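Local coordinates for GCN5-related N-acetyltransferase (Kribbella flavida, PDB 4MY0), which probably transfers the acetyl group of acetyl-CoA to amino groups of substrates such as aminoglycosides, at residues Val158-Ala163 with Ala236-Ala241; Ala66-Phe71 with Leu108-Asp113; Leu348-Ala353 with Ala358-Ala363; Leu322-Gly327 with Asp378-Gly383. All coordinates share one frame; numbering follows the deposited sequence.

Interaction 1. Residues Val158-Ala163 with Ala236-Ala241; sequences VAVRRA and ARALWA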
# COMPACT_ATOMS: atom_id res chain seq x y z
N VAL C 158 -9.38 11.34 40.27
CA VAL C 158 -7.95 11.57 40.48
C VAL C 158 -7.53 12.94 39.95
O VAL C 158 -7.75 13.25 38.77
CB VAL C 158 -7.09 10.49 39.81
CG1 VAL C 158 -5.61 10.72 40.09
CG2 VAL C 158 -7.52 9.11 40.27
N ALA C 159 -6.91 13.74 40.81
CA ALA C 159 -6.33 15.02 40.40
C ALA C 159 -5.15 14.78 39.45
O ALA C 159 -4.18 14.11 39.80
CB ALA C 159 -5.88 15.83 41.63
N VAL C 160 -5.26 15.32 38.24
CA VAL C 160 -4.22 15.23 37.22
C VAL C 160 -3.95 16.64 36.72
O VAL C 160 -4.88 17.33 36.32
CB VAL C 160 -4.69 14.39 36.02
CG1 VAL C 160 -3.65 14.43 34.92
CG2 VAL C 160 -4.95 12.97 36.45
N ARG C 161 -2.70 17.08 36.74
CA ARG C 161 -2.42 18.44 36.28
C ARG C 161 -1.34 18.45 35.21
O ARG C 161 -0.55 17.51 35.09
CB ARG C 161 -2.02 19.34 37.45
CG ARG C 161 -0.58 19.19 37.85
CD ARG C 161 -0.12 20.35 38.75
NE ARG C 161 1.34 20.41 38.84
CZ ARG C 161 2.05 19.78 39.77
NH1 ARG C 161 3.37 19.89 39.79
NH2 ARG C 161 1.44 19.03 40.68
N ARG C 162 -1.32 19.51 34.41
CA ARG C 162 -0.29 19.66 33.40
C ARG C 162 1.07 19.81 34.06
O ARG C 162 1.19 20.50 35.07
CB ARG C 162 -0.59 20.89 32.52
CG ARG C 162 0.52 21.21 31.53
CD ARG C 162 -0.01 22.04 30.36
NE ARG C 162 -0.55 23.32 30.79
CZ ARG C 162 0.19 24.35 31.19
NH1 ARG C 162 1.52 24.24 31.24
NH2 ARG C 162 -0.39 25.49 31.56
N ALA C 163 2.08 19.15 33.51
CA ALA C 163 3.41 19.23 34.10
C ALA C 163 4.36 20.01 33.19
O ALA C 163 4.07 20.22 32.00
CB ALA C 163 3.96 17.85 34.38
N ALA C 236 -3.68 5.01 37.23
CA ALA C 236 -3.43 4.45 35.90
C ALA C 236 -4.60 4.74 34.97
O ALA C 236 -4.41 5.19 33.83
CB ALA C 236 -3.14 2.94 35.98
N ARG C 237 -5.81 4.51 35.46
CA ARG C 237 -7.00 4.74 34.65
C ARG C 237 -7.06 6.21 34.23
O ARG C 237 -7.26 6.51 33.06
CB ARG C 237 -8.26 4.33 35.41
CG ARG C 237 -8.37 2.82 35.62
CD ARG C 237 -9.62 2.46 36.44
NE ARG C 237 -9.84 1.02 36.49
CZ ARG C 237 -10.40 0.31 35.51
NH1 ARG C 237 -10.80 0.91 34.40
NH2 ARG C 237 -10.57 -1.00 35.64
N ALA C 238 -6.82 7.11 35.19
CA ALA C 238 -6.88 8.56 34.93
C ALA C 238 -5.87 9.02 33.88
O ALA C 238 -6.19 9.85 33.03
CB ALA C 238 -6.68 9.34 36.24
N LEU C 239 -4.64 8.51 33.96
CA LEU C 239 -3.59 8.95 33.05
C LEU C 239 -3.82 8.37 31.65
O LEU C 239 -3.65 9.08 30.66
CB LEU C 239 -2.22 8.55 33.57
CG LEU C 239 -1.74 9.24 34.85
CD1 LEU C 239 -0.48 8.57 35.34
CD2 LEU C 239 -1.49 10.73 34.62
N TRP C 240 -4.20 7.10 31.56
CA TRP C 240 -4.58 6.54 30.25
C TRP C 240 -5.78 7.28 29.70
O TRP C 240 -5.87 7.52 28.50
CB TRP C 240 -4.88 5.04 30.34
CG TRP C 240 -3.63 4.21 30.41
CD1 TRP C 240 -3.20 3.48 31.48
CD2 TRP C 240 -2.65 4.05 29.38
NE1 TRP C 240 -2.00 2.86 31.17
CE2 TRP C 240 -1.63 3.21 29.89
CE3 TRP C 240 -2.52 4.56 28.08
CZ2 TRP C 240 -0.51 2.86 29.14
CZ3 TRP C 240 -1.41 4.21 27.33
CH2 TRP C 240 -0.41 3.36 27.86
N ALA C 241 -6.72 7.64 30.57
CA ALA C 241 -7.92 8.33 30.10
C ALA C 241 -7.58 9.74 29.61
O ALA C 241 -8.19 10.24 28.67
CB ALA C 241 -9.00 8.34 31.18
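Val158 and Val160 meet Ala238 and Leu239 through aliphatic carbons alone, so no ring face or edge enters the contact; the one indole on the helix, that of Trp240, is turned from it onto Val225 and Leu228 of strand 222-230. The setting is the second GNAT-like unit, where helix 233-244 links the parallel strands 222-230 and 252-256, consistent with the beta-alpha-beta crossover of GNAT folds, and 158-163 is the extended segment that includes strand 161-162. The nearest CA atoms across the contact are those of Val158 and Ala238, 6.4 Å apart, a spacing that the small alanine permits. Ala238 CB is the common point of the contact: Val158 CB stands 3.8 Å from it, with Val158 CG2 nearly as near. Val160 comes to the same methyl from two residues on, its CG2 lying 4.0 Å from Ala238 CB. Between them Ala159 points away, as expected of an extended chain that turns alternate residues to the helix. Beyond the contact, Val160 also touches Tyr207 and Thr242, and backbone bonds from Arg161 to Leu208 and from Ala163 to Ala206 tie the following residues to strand 205-209. Val160 CG1, anti to the backbone N (chi1 174°), diverges from CG2 and meets Leu239, with Val160 CG1 and Leu239 CD2 4.3 Å apart.

Interaction 2. Residues Ala66-Phe71 with Leu108-Asp113; sequences ARIWDF and LERSRD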
# COMPACT_ATOMS: atom_id res chain seq x y z
N ALA C 66 32.40 8.27 17.82
CA ALA C 66 31.39 7.63 18.66
C ALA C 66 31.31 8.40 19.94
O ALA C 66 32.30 9.01 20.38
CB ALA C 66 31.76 6.18 18.95
N ARG C 67 30.13 8.41 20.56
CA ARG C 67 30.00 9.10 21.84
C ARG C 67 29.42 8.20 22.93
O ARG C 67 28.82 7.15 22.65
CB ARG C 67 29.22 10.41 21.71
CG ARG C 67 27.79 10.26 21.25
CD ARG C 67 27.24 11.56 20.67
NE ARG C 67 26.38 11.28 19.52
CZ ARG C 67 25.06 11.17 19.57
NH1 ARG C 67 24.39 10.90 18.46
NH2 ARG C 67 24.40 11.33 20.72
N ILE C 68 29.62 8.61 24.17
CA ILE C 68 29.21 7.83 25.33
C ILE C 68 28.23 8.61 26.19
O ILE C 68 28.61 9.62 26.78
CB ILE C 68 30.45 7.50 26.18
CG1 ILE C 68 31.50 6.78 25.33
CG2 ILE C 68 30.08 6.64 27.40
CD1 ILE C 68 32.79 6.53 26.08
N TRP C 69 26.99 8.14 26.29
CA TRP C 69 26.04 8.72 27.25
C TRP C 69 26.39 8.25 28.66
O TRP C 69 26.66 7.06 28.86
CB TRP C 69 24.61 8.26 26.95
CG TRP C 69 23.96 8.93 25.78
CD1 TRP C 69 23.84 8.43 24.52
CD2 TRP C 69 23.31 10.20 25.77
NE1 TRP C 69 23.17 9.32 23.72
CE2 TRP C 69 22.83 10.42 24.47
CE3 TRP C 69 23.09 11.18 26.74
CZ2 TRP C 69 22.14 11.58 24.11
CZ3 TRP C 69 22.42 12.33 26.39
CH2 TRP C 69 21.94 12.52 25.09
N ASP C 70 26.37 9.17 29.62
CA ASP C 70 26.56 8.84 31.03
C ASP C 70 25.23 8.43 31.66
O ASP C 70 24.60 9.21 32.38
CB ASP C 70 27.18 10.02 31.79
CG ASP C 70 26.42 11.32 31.56
OD1 ASP C 70 25.81 11.48 30.47
OD2 ASP C 70 26.42 12.17 32.48
N PHE C 71 24.78 7.21 31.37
CA PHE C 71 23.49 6.75 31.88
C PHE C 71 23.66 6.05 33.21
O PHE C 71 24.78 5.79 33.65
CB PHE C 71 22.89 5.70 30.94
CG PHE C 71 22.34 6.26 29.66
CD1 PHE C 71 21.59 7.42 29.64
CD2 PHE C 71 22.55 5.57 28.47
CE1 PHE C 71 21.06 7.91 28.44
CE2 PHE C 71 22.03 6.04 27.26
CZ PHE C 71 21.29 7.22 27.25
N LEU C 108 35.43 1.44 24.79
CA LEU C 108 35.34 0.57 25.96
C LEU C 108 36.36 0.98 27.01
O LEU C 108 36.07 0.98 28.21
CB LEU C 108 35.58 -0.88 25.58
CG LEU C 108 34.49 -1.55 24.74
CD1 LEU C 108 34.81 -3.03 24.58
CD2 LEU C 108 33.11 -1.37 25.36
N GLU C 109 37.55 1.33 26.57
CA GLU C 109 38.58 1.75 27.52
C GLU C 109 38.18 3.04 28.24
O GLU C 109 38.31 3.14 29.47
CB GLU C 109 39.93 1.89 26.82
CG GLU C 109 41.09 1.90 27.80
CD GLU C 109 41.02 0.75 28.80
OE1 GLU C 109 40.76 -0.40 28.37
OE2 GLU C 109 41.20 0.99 30.01
N ARG C 110 37.67 4.02 27.50
CA ARG C 110 37.23 5.28 28.12
C ARG C 110 36.10 4.99 29.12
O ARG C 110 36.10 5.50 30.24
CB ARG C 110 36.78 6.29 27.06
CG ARG C 110 36.25 7.62 27.62
CD ARG C 110 37.29 8.34 28.49
NE ARG C 110 38.58 8.49 27.82
CZ ARG C 110 38.85 9.44 26.92
NH1 ARG C 110 37.93 10.34 26.60
NH2 ARG C 110 40.05 9.49 26.35
N SER C 111 35.14 4.16 28.71
CA SER C 111 34.05 3.78 29.62
C SER C 111 34.54 3.14 30.93
O SER C 111 34.05 3.48 32.01
CB SER C 111 33.05 2.87 28.92
OG SER C 111 32.49 3.52 27.77
N ARG C 112 35.51 2.22 30.84
CA ARG C 112 36.09 1.60 32.04
C ARG C 112 36.80 2.63 32.89
O ARG C 112 36.66 2.62 34.12
CB ARG C 112 37.11 0.53 31.67
CG ARG C 112 36.56 -0.70 30.97
CD ARG C 112 37.68 -1.66 30.59
NE ARG C 112 38.24 -2.35 31.75
CZ ARG C 112 39.38 -2.02 32.35
NH1 ARG C 112 39.81 -2.72 33.40
NH2 ARG C 112 40.11 -1.01 31.89
N ASP C 113 37.58 3.51 32.25
CA ASP C 113 38.33 4.54 32.98
C ASP C 113 37.41 5.45 33.79
O ASP C 113 37.78 5.93 34.85
CB ASP C 113 39.17 5.38 32.01
CG ASP C 113 40.37 4.63 31.48
OD1 ASP C 113 40.72 3.58 32.07
OD2 ASP C 113 40.97 5.10 30.48
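Ser111 OG is hydrogen-bonded to Val107 O one turn back in its own helix, and it is also the atom that Ile68 of the facing strand presses on. Ile68 CD1 lies 3.5 Å from Ser111 OG, and Ile68 CG2 covers the same oxygen at 4.0 Å, so a hydroxyl satisfied within the helix is bordered by two methyls. The reach comes from the shape of the isoleucine: CG1 stands anti to the carbonyl carbon (chi1 -56°), and the extended chi2 of 175° sends CD1 on toward the helix. There it also meets the aliphatic start of Arg110, with Ile68 CD1 3.9 Å from Arg110 CG, the two side chains crossing at about a right angle. Arg110 then bends at chi2 and chi3 and leaves the contact; its guanidinium makes a salt bridge with Asp12 and a hydrogen bond to Gly51 O, which would hold its methylenes in place beside Ile68. Ala83 of strand 78-90 touches both Ile68 and Ser111, and Val107 packs on Ile68 as well. Shortening Ile68 to an alanine removes CD1 and CG2 and is likely to open a gap between strand and helix, leaving Ser111 OG and the Arg110 methylenes without the isoleucine methyls that border them. The topology is that of the GNAT acetyl-CoA site: strand 78-90, the RGRGVG motif (Arg95 to Gly100, including cofactor ligands) running from loop into the start of helix 99-113, and that helix packed by Ser111 and Arg110 onto the neighbouring antiparallel strand 61-75.

Interaction 3. Residues Leu348-Ala353 with Ala358-Ala363; sequences LAALYA and AALRTA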
# COMPACT_ATOMS: atom_id res chain seq x y z
N LEU C 348 28.45 -13.92 29.27
CA LEU C 348 28.44 -13.19 30.54
C LEU C 348 27.36 -12.09 30.54
O LEU C 348 26.52 -12.01 31.45
CB LEU C 348 29.82 -12.58 30.77
CG LEU C 348 29.99 -11.79 32.06
CD1 LEU C 348 29.75 -12.72 33.24
CD2 LEU C 348 31.37 -11.14 32.11
N ALA C 349 27.39 -11.25 29.52
CA ALA C 349 26.39 -10.18 29.38
C ALA C 349 24.96 -10.73 29.30
O ALA C 349 24.06 -10.21 29.96
CB ALA C 349 26.70 -9.32 28.17
N ALA C 350 24.75 -11.75 28.49
CA ALA C 350 23.41 -12.33 28.36
C ALA C 350 22.94 -12.95 29.68
O ALA C 350 21.77 -12.80 30.07
CB ALA C 350 23.37 -13.35 27.23
N LEU C 351 23.84 -13.65 30.37
CA LEU C 351 23.51 -14.22 31.68
C LEU C 351 23.13 -13.11 32.67
O LEU C 351 22.15 -13.24 33.41
CB LEU C 351 24.69 -15.03 32.22
CG LEU C 351 24.60 -15.48 33.67
CD1 LEU C 351 23.50 -16.51 33.81
CD2 LEU C 351 25.93 -16.04 34.21
N TYR C 352 23.91 -12.03 32.67
CA TYR C 352 23.66 -10.87 33.54
C TYR C 352 22.29 -10.28 33.26
O TYR C 352 21.63 -9.76 34.17
CB TYR C 352 24.74 -9.81 33.31
CG TYR C 352 24.69 -8.62 34.24
CD1 TYR C 352 25.45 -8.60 35.41
CD2 TYR C 352 23.90 -7.50 33.96
CE1 TYR C 352 25.42 -7.52 36.27
CE2 TYR C 352 23.88 -6.39 34.81
CZ TYR C 352 24.65 -6.42 35.97
OH TYR C 352 24.65 -5.35 36.84
N ALA C 353 21.86 -10.37 32.01
CA ALA C 353 20.58 -9.81 31.59
C ALA C 353 19.41 -10.75 31.87
O ALA C 353 18.26 -10.39 31.59
CB ALA C 353 20.62 -9.45 30.10
N ALA C 358 19.59 -22.50 29.27
CA ALA C 358 19.27 -23.40 28.17
C ALA C 358 19.55 -22.73 26.81
O ALA C 358 20.17 -23.33 25.93
CB ALA C 358 17.83 -23.84 28.25
N ALA C 359 19.09 -21.50 26.65
CA ALA C 359 19.30 -20.77 25.40
C ALA C 359 20.77 -20.46 25.14
O ALA C 359 21.22 -20.50 23.99
CB ALA C 359 18.48 -19.48 25.38
N LEU C 360 21.51 -20.12 26.20
CA LEU C 360 22.93 -19.79 26.07
C LEU C 360 23.76 -21.00 25.66
O LEU C 360 24.76 -20.88 24.95
CB LEU C 360 23.47 -19.22 27.38
CG LEU C 360 22.82 -17.93 27.85
CD1 LEU C 360 23.46 -17.46 29.12
CD2 LEU C 360 22.94 -16.87 26.76
N ARG C 361 23.36 -22.17 26.14
CA ARG C 361 24.09 -23.38 25.79
C ARG C 361 23.79 -23.76 24.35
O ARG C 361 24.70 -24.09 23.59
CB ARG C 361 23.71 -24.53 26.72
CG ARG C 361 24.23 -24.36 28.13
CD ARG C 361 24.09 -25.66 28.91
NE ARG C 361 24.56 -25.51 30.29
CZ ARG C 361 25.81 -25.73 30.68
NH1 ARG C 361 26.15 -25.56 31.95
NH2 ARG C 361 26.73 -26.12 29.80
N THR C 362 22.52 -23.69 23.96
CA THR C 362 22.15 -23.96 22.57
C THR C 362 22.79 -22.96 21.61
O THR C 362 23.20 -23.32 20.52
CB THR C 362 20.62 -23.98 22.39
OG1 THR C 362 20.07 -24.98 23.26
CG2 THR C 362 20.23 -24.31 20.94
N ALA C 363 22.92 -21.70 22.03
CA ALA C 363 23.59 -20.71 21.20
C ALA C 363 25.12 -20.84 21.22
O ALA C 363 25.81 -20.15 20.47
CB ALA C 363 23.18 -19.32 21.61
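Leu360 brings both of its methyls to the opposite helix and divides them between two consecutive residues. Leu360 CD2 abuts Ala350 CB at 3.6 Å, methyl on methyl. The other branch rests beside the next residue, with Leu360 CD1 4.0 Å from Leu351 N and 4.1 Å from Leu351 CB. The branching at CG makes the fork; chi2 of -179° puts CD1 anti to CA, on the Leu351 side. The two helices, 345-352 and 357-362, form a helical hairpin within the sterol-carrier-like domain, joined by a short loop in which Thr355 OG1 is hydrogen-bonded to Ala350 O while its side chain touches Leu360. Further out, Leu360 packs on Val366 and on Leu265 of the third subunit, and Leu351 on Leu343. Helix 357-362 is held by its own bonds: Thr362 OG1 gives a 3.1 Å bond to Ala358 O, 32° from the carbonyl plane and on the face opposite to that used by Thr362 N. Arg361 ties the helix to Asp374 and Gly368 O. The contact between the two segments is apolar, which suggests that shape fit rather than a directional bond governs it.

Interaction 4. Residues Leu322-Gly327 with Asp378-Gly383; sequences LSVADG and DTAFGG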
# COMPACT_ATOMS: atom_id res chain seq x y z
N LEU C 322 30.61 -16.69 42.45
CA LEU C 322 29.45 -15.82 42.61
C LEU C 322 28.66 -16.22 43.86
O LEU C 322 28.22 -17.37 44.00
CB LEU C 322 28.56 -15.87 41.37
CG LEU C 322 27.25 -15.07 41.44
CD1 LEU C 322 27.51 -13.56 41.40
CD2 LEU C 322 26.32 -15.47 40.30
N SER C 323 28.49 -15.27 44.77
CA SER C 323 27.71 -15.48 45.99
C SER C 323 26.48 -14.59 45.93
O SER C 323 26.60 -13.36 45.81
CB SER C 323 28.55 -15.13 47.22
OG SER C 323 27.92 -15.53 48.42
N VAL C 324 25.30 -15.20 45.99
CA VAL C 324 24.05 -14.44 45.98
C VAL C 324 23.19 -14.82 47.17
O VAL C 324 22.90 -16.00 47.37
CB VAL C 324 23.24 -14.68 44.72
CG1 VAL C 324 21.90 -13.96 44.82
CG2 VAL C 324 24.01 -14.22 43.48
N ALA C 325 22.78 -13.83 47.95
CA ALA C 325 21.90 -14.06 49.10
C ALA C 325 21.22 -12.76 49.49
O ALA C 325 21.86 -11.70 49.47
CB ALA C 325 22.67 -14.62 50.27
N ASP C 326 19.93 -12.84 49.82
CA ASP C 326 19.19 -11.70 50.37
C ASP C 326 19.22 -10.48 49.44
O ASP C 326 19.34 -9.34 49.90
CB ASP C 326 19.72 -11.33 51.76
CG ASP C 326 19.63 -12.50 52.74
OD1 ASP C 326 20.59 -12.70 53.52
OD2 ASP C 326 18.60 -13.21 52.72
N GLY C 327 19.12 -10.73 48.15
CA GLY C 327 18.97 -9.68 47.16
C GLY C 327 20.25 -9.04 46.69
O GLY C 327 20.23 -8.18 45.81
N ASP C 378 20.06 -19.47 37.01
CA ASP C 378 18.80 -19.07 36.39
C ASP C 378 17.92 -18.26 37.34
O ASP C 378 17.44 -17.17 37.00
CB ASP C 378 18.04 -20.30 35.85
CG ASP C 378 18.30 -20.56 34.36
OD1 ASP C 378 19.13 -19.86 33.74
OD2 ASP C 378 17.68 -21.49 33.80
N THR C 379 17.71 -18.76 38.56
CA THR C 379 16.87 -18.06 39.53
C THR C 379 17.52 -16.78 40.10
O THR C 379 16.84 -15.77 40.28
CB THR C 379 16.40 -18.98 40.67
OG1 THR C 379 17.54 -19.59 41.30
CG2 THR C 379 15.50 -20.07 40.11
N ALA C 380 18.82 -16.84 40.38
CA ALA C 380 19.58 -15.66 40.80
C ALA C 380 19.37 -14.46 39.88
O ALA C 380 19.01 -13.37 40.33
CB ALA C 380 21.07 -16.01 40.87
N PHE C 381 19.61 -14.66 38.59
CA PHE C 381 19.48 -13.58 37.62
C PHE C 381 18.06 -13.45 37.09
O PHE C 381 17.78 -12.63 36.21
CB PHE C 381 20.47 -13.78 36.46
CG PHE C 381 21.92 -13.60 36.87
CD1 PHE C 381 22.50 -12.34 36.86
CD2 PHE C 381 22.69 -14.69 37.26
CE1 PHE C 381 23.84 -12.17 37.23
CE2 PHE C 381 24.02 -14.53 37.62
CZ PHE C 381 24.60 -13.27 37.61
N GLY C 382 17.15 -14.26 37.63
CA GLY C 382 15.76 -14.21 37.21
C GLY C 382 15.05 -12.94 37.64
O GLY C 382 15.59 -12.13 38.40
N GLY C 383 13.82 -12.77 37.17
CA GLY C 383 13.03 -11.60 37.52
C GLY C 383 12.34 -11.09 36.28
O GLY C 383 12.25 -11.80 35.28
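Leu322 begins the contact, its CD2 methyl lying obliquely against the Phe381 ring, nearest CE2. Leu322 CD2 is 3.7 Å from Phe381 CE2 and 3.9 Å from Phe381 CZ. The two side chains come from opposite directions, Leu322 with CG anti to its backbone N (chi1 176°) and Phe381 with CG anti to its carbonyl carbon. Ile291 of helix 287-293 touches both, and Phe296 meets the Phe381 ring edge-to-face, so the leucine lies in a wider apolar cluster. Ser323 faces the other side of the strand, where its OG is hydrogen-bonded to Glu303 OE1. Val324 turns back to the helix: its CA is 6.9 Å from that of Ala380, the nearest CA atoms across the contact, and Val324 CG2 stands 4.3 Å from Ala380 CB, a looser touch than that at Phe381. The chain then turns at Asp326 and Gly327, both with positive phi (57° and 85°), a type I' beta turn leading into strand 328-333, where the backbones of Ser323 and Glu330 are hydrogen-bonded. On the opposing side, Ala380 ends helix 371-380 and Phe381 follows directly, while Asp378 makes a salt bridge with Arg183 of the third subunit. The arrangement is a beta-hairpin strand of the five-stranded mixed sheet covered by the end of helix 371-380 and the residue following it, consistent with the alpha-beta layering of a sterol-carrier-protein domain.

All four contacts are carried mainly by side chains, without a hydrogen bond between their segments. Interactions 2, 3 and 4 are made by buried residues, whereas interaction 1 is partly buried. Interactions 1 and 2 each set a helix of a GNAT-type crossover against chain outside that crossover, but their centres are about 38 Å apart on opposite sides of the chain's centre. Only interaction 2 places a hydroxyl under the apolar group. Interactions 3 and 4 share the sterol-carrier-like domain and touch: Leu351 O lies 3.5 Å from Phe381 CG, so one ring joins the helical hairpin to the strand-covering helix end. Both also border the third subunit.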